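Local structure of metalloprotease stcE (Escherichia coli, 4DNY) at residues V84-Y95 and L102-F110. The protein is a secreted zinc metalloprotease of the metzincin type, a mucinase that probably cleaves O-glycosylated proteins and aids adhesion and immune evasion during enterohemorrhagic infection. Numbering follows the deposited sequence.
Sequences VSSAGYSSTVFY and LSVGNTLLF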
loop_
_atom_site.group_PDB
_atom_site.type_symbol
_atom_site.label_atom_id
_atom_site.label_comp_id
_atom_site.label_asym_id
_atom_site.label_seq_id
_atom_site.Cartn_x
_atom_site.Cartn_y
_atom_site.Cartn_z
ATOM N N VAL A 84 -5.997 -5.207 -0.302
ATOM C CA VAL A 84 -6.943 -6.299 -0.412
ATOM C C VAL A 84 -7.266 -6.562 -1.854
ATOM O O VAL A 84 -7.807 -5.676 -2.528
ATOM C CB VAL A 84 -8.267 -6.001 0.394
ATOM C CG1 VAL A 84 -9.208 -7.219 0.314
ATOM C CG2 VAL A 84 -7.947 -5.576 1.809
ATOM N N SER A 85 -6.860 -7.722 -2.367
ATOM C CA SER A 85 -7.071 -8.041 -3.781
ATOM C C SER A 85 -8.301 -8.928 -3.980
ATOM O O SER A 85 -8.401 -10.026 -3.423
ATOM C CB SER A 85 -5.889 -8.780 -4.356
ATOM O OG SER A 85 -6.262 -9.259 -5.646
ATOM N N SER A 86 -9.186 -8.473 -4.856
ATOM C CA SER A 86 -10.245 -9.353 -5.388
ATOM C C SER A 86 -10.074 -9.448 -6.908
ATOM O O SER A 86 -11.008 -9.773 -7.640
ATOM C CB SER A 86 -11.658 -8.884 -4.952
ATOM O OG SER A 86 -11.891 -7.557 -5.337
ATOM N N ALA A 87 -8.854 -9.168 -7.388
ATOM C CA ALA A 87 -8.528 -9.193 -8.833
ATOM C C ALA A 87 -7.897 -10.544 -9.187
ATOM O O ALA A 87 -6.937 -10.953 -8.537
ATOM C CB ALA A 87 -7.555 -8.091 -9.182
ATOM N N GLY A 88 -8.413 -11.183 -10.215
ATOM C CA GLY A 88 -7.832 -12.437 -10.717
ATOM C C GLY A 88 -6.388 -12.300 -11.108
ATOM O O GLY A 88 -5.559 -13.178 -10.793
ATOM N N TYR A 89 -6.031 -11.205 -11.777
ATOM C CA TYR A 89 -4.636 -10.938 -12.091
ATOM C C TYR A 89 -3.831 -10.592 -10.868
ATOM O O TYR A 89 -4.304 -9.878 -9.994
ATOM C CB TYR A 89 -4.454 -9.800 -13.128
ATOM C CG TYR A 89 -5.001 -10.057 -14.510
ATOM C CD1 TYR A 89 -4.859 -11.265 -15.120
ATOM C CD2 TYR A 89 -5.565 -9.042 -15.208
ATOM C CE1 TYR A 89 -5.330 -11.486 -16.420
ATOM C CE2 TYR A 89 -6.052 -9.267 -16.511
ATOM C CZ TYR A 89 -5.919 -10.478 -17.104
ATOM O OH TYR A 89 -6.405 -10.698 -18.387
ATOM N N SER A 90 -2.614 -11.079 -10.807
ATOM C CA SER A 90 -1.732 -10.741 -9.713
ATOM C C SER A 90 -1.077 -9.385 -9.944
ATOM O O SER A 90 -0.983 -8.922 -11.087
ATOM C CB SER A 90 -0.643 -11.827 -9.518
ATOM O OG SER A 90 0.281 -11.913 -10.607
ATOM N N SER A 91 -0.596 -8.791 -8.872
ATOM C CA SER A 91 0.123 -7.529 -8.887
ATOM C C SER A 91 1.439 -7.753 -8.109
ATOM O O SER A 91 1.525 -8.651 -7.303
ATOM C CB SER A 91 -0.656 -6.414 -8.235
ATOM O OG SER A 91 -1.863 -6.140 -8.942
ATOM N N THR A 92 2.399 -6.892 -8.365
ATOM C CA THR A 92 3.649 -6.893 -7.595
ATOM C C THR A 92 3.638 -5.595 -6.802
ATOM O O THR A 92 3.447 -4.507 -7.400
ATOM C CB THR A 92 4.900 -6.950 -8.483
ATOM O OG1 THR A 92 4.848 -8.173 -9.256
ATOM C CG2 THR A 92 6.150 -6.915 -7.591
ATOM N N VAL A 93 3.854 -5.684 -5.480
ATOM C CA VAL A 93 4.035 -4.504 -4.632
ATOM C C VAL A 93 5.501 -4.355 -4.318
ATOM O O VAL A 93 6.123 -5.267 -3.761
ATOM C CB VAL A 93 3.259 -4.607 -3.334
ATOM C CG1 VAL A 93 3.532 -3.367 -2.446
ATOM C CG2 VAL A 93 1.729 -4.771 -3.648
ATOM N N PHE A 94 6.059 -3.217 -4.706
ATOM C CA PHE A 94 7.457 -2.887 -4.485
ATOM C C PHE A 94 7.568 -1.999 -3.257
ATOM O O PHE A 94 6.876 -0.961 -3.147
ATOM C CB PHE A 94 8.036 -2.149 -5.726
ATOM C CG PHE A 94 8.014 -2.951 -6.976
ATOM C CD1 PHE A 94 9.085 -3.747 -7.314
ATOM C CD2 PHE A 94 6.883 -2.904 -7.854
ATOM C CE1 PHE A 94 9.038 -4.468 -8.489
ATOM C CE2 PHE A 94 6.843 -3.668 -8.977
ATOM C CZ PHE A 94 7.935 -4.460 -9.278
ATOM N N TYR A 95 8.481 -2.372 -2.353
ATOM C CA TYR A 95 8.650 -1.644 -1.123
ATOM C C TYR A 95 10.134 -1.656 -0.741
ATOM O O TYR A 95 10.670 -2.681 -0.352
ATOM C CB TYR A 95 7.740 -2.187 -0.019
ATOM C CG TYR A 95 7.922 -3.615 0.376
ATOM C CD1 TYR A 95 8.428 -3.965 1.623
ATOM C CD2 TYR A 95 7.536 -4.649 -0.484
ATOM C CE1 TYR A 95 8.546 -5.304 1.993
ATOM C CE2 TYR A 95 7.609 -5.954 -0.122
ATOM C CZ TYR A 95 8.152 -6.319 1.102
ATOM O OH TYR A 95 8.244 -7.626 1.534
ATOM N N LEU A 102 0.909 -9.800 -4.840
ATOM C CA LEU A 102 -0.432 -9.648 -4.326
ATOM C C LEU A 102 -1.344 -10.438 -5.248
ATOM O O LEU A 102 -1.559 -10.046 -6.393
ATOM C CB LEU A 102 -0.824 -8.158 -4.321
ATOM C CG LEU A 102 -2.264 -7.844 -3.924
ATOM C CD1 LEU A 102 -2.591 -8.299 -2.511
ATOM C CD2 LEU A 102 -2.486 -6.358 -4.134
ATOM N N SER A 103 -1.825 -11.574 -4.780
ATOM C CA SER A 103 -2.632 -12.447 -5.617
ATOM C C SER A 103 -4.087 -12.406 -5.148
ATOM O O SER A 103 -4.398 -11.928 -4.054
ATOM C CB SER A 103 -2.087 -13.868 -5.607
ATOM O OG SER A 103 -2.052 -14.419 -4.298
ATOM N N VAL A 104 -4.962 -12.924 -5.972
ATOM C CA VAL A 104 -6.402 -12.891 -5.677
ATOM C C VAL A 104 -6.722 -13.524 -4.310
ATOM O O VAL A 104 -6.182 -14.568 -3.953
ATOM C CB VAL A 104 -7.238 -13.566 -6.796
ATOM C CG1 VAL A 104 -7.018 -15.067 -6.861
ATOM C CG2 VAL A 104 -8.712 -13.217 -6.594
ATOM N N GLY A 105 -7.535 -12.852 -3.515
ATOM C CA GLY A 105 -7.931 -13.387 -2.242
ATOM C C GLY A 105 -6.955 -13.133 -1.119
ATOM O O GLY A 105 -7.066 -13.779 -0.108
ATOM N N ASN A 106 -6.008 -12.225 -1.310
ATOM C CA ASN A 106 -5.004 -11.958 -0.316
ATOM C C ASN A 106 -5.055 -10.513 0.234
ATOM O O ASN A 106 -5.489 -9.598 -0.453
ATOM C CB ASN A 106 -3.655 -12.323 -0.835
ATOM C CG ASN A 106 -3.465 -13.859 -0.816
ATOM O OD1 ASN A 106 -3.738 -14.545 0.214
ATOM N ND2 ASN A 106 -3.005 -14.375 -1.866
ATOM N N THR A 107 -4.635 -10.390 1.479
ATOM C CA THR A 107 -4.494 -9.100 2.147
ATOM C C THR A 107 -3.018 -8.960 2.501
ATOM O O THR A 107 -2.339 -9.971 2.949
ATOM C CB THR A 107 -5.321 -9.062 3.423
ATOM O OG1 THR A 107 -6.697 -9.059 3.134
ATOM C CG2 THR A 107 -5.004 -7.825 4.289
ATOM N N LEU A 108 -2.465 -7.772 2.321
ATOM C CA LEU A 108 -1.098 -7.446 2.702
ATOM C C LEU A 108 -1.118 -6.193 3.575
ATOM O O LEU A 108 -1.966 -5.339 3.428
ATOM C CB LEU A 108 -0.217 -7.174 1.486
ATOM C CG LEU A 108 -0.049 -8.276 0.484
ATOM C CD1 LEU A 108 0.695 -7.726 -0.728
ATOM C CD2 LEU A 108 0.659 -9.459 1.113
ATOM N N LEU A 109 -0.158 -6.056 4.495
ATOM C CA LEU A 109 -0.130 -4.902 5.370
ATOM C C LEU A 109 1.322 -4.427 5.612
ATOM O O LEU A 109 2.218 -5.277 5.829
ATOM C CB LEU A 109 -0.752 -5.234 6.702
ATOM C CG LEU A 109 -0.921 -4.097 7.720
ATOM C CD1 LEU A 109 -1.909 -3.024 7.174
ATOM C CD2 LEU A 109 -1.420 -4.616 9.047
ATOM N N PHE A 110 1.547 -3.122 5.529
ATOM C CA PHE A 110 2.851 -2.485 5.614
ATOM C C PHE A 110 2.815 -1.327 6.596
ATOM O O PHE A 110 1.794 -0.639 6.731
ATOM C CB PHE A 110 3.294 -1.952 4.240
ATOM C CG PHE A 110 3.421 -2.980 3.173
ATOM C CD1 PHE A 110 4.649 -3.571 2.868
ATOM C CD2 PHE A 110 2.333 -3.354 2.434
ATOM C CE1 PHE A 110 4.753 -4.520 1.876
ATOM C CE2 PHE A 110 2.442 -4.302 1.403
ATOM C CZ PHE A 110 3.679 -4.855 1.131
HETATM O O HOH W 1 -4.154 -9.563 -7.244
HETATM O O HOH W 2 -3.928 -13.445 -8.638
#
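Tyr95 and Phe110 meet through two different first torsions. In Tyr95 the ring sits between the backbone N and the carbonyl carbon (chi1 60°). In Phe110 it lies beside the backbone N, opposite the carbonyl carbon (chi1 -60°). The result is a T-shaped stack, with centroids 4.8 Å apart and planes at 66°. Phe110 CE1 is set over the centre of the tyrosine ring, 3.6 Å from Tyr95 CG. Val93 adds its CG1 branch, 3.9 Å from Phe110 CZ, while its CG2 branch faces Leu102 and Leu108. The side chain of Trp117 touches both Tyr95 and Phe110, and the Tyr95 hydroxyl is hydrogen-bonded to Glu122.

The contact joins the two sheets of the beta-sandwich domain. Strands 91-95 and 107-110 belong to different sheets and run nearly parallel, with axes 10.7 Å apart. Val93, Tyr95, Leu102 and Phe110 pack between the two sheets. The chain crosses between the sheets twice, on the way from Ser85 to Ser91 and from Leu102 to Thr107. Ser91 and Leu102 form an antiparallel hydrogen-bonded pair in one sheet. In the other, Ser85 N donates to Asn106 O (3.0 Å), and Gly105 N donates to Ser85 O.

Gly105 belongs to a type II turn from Ser103 to Asn106. Ser85 OG accepts from Ala87 N in an ST turn, and Ser85 CB lies 3.8 Å from Leu102 CG. The same hydroxyl is bonded to a water that also reaches Tyr89 O and Leu102 O, linking the loop at Tyr89 to Ser85 and to the end of strand 98-102. A second water bridges Gly88 O and Val104 N. Val104 presses its CB against the backbone, 3.2 Å from Ala87 O.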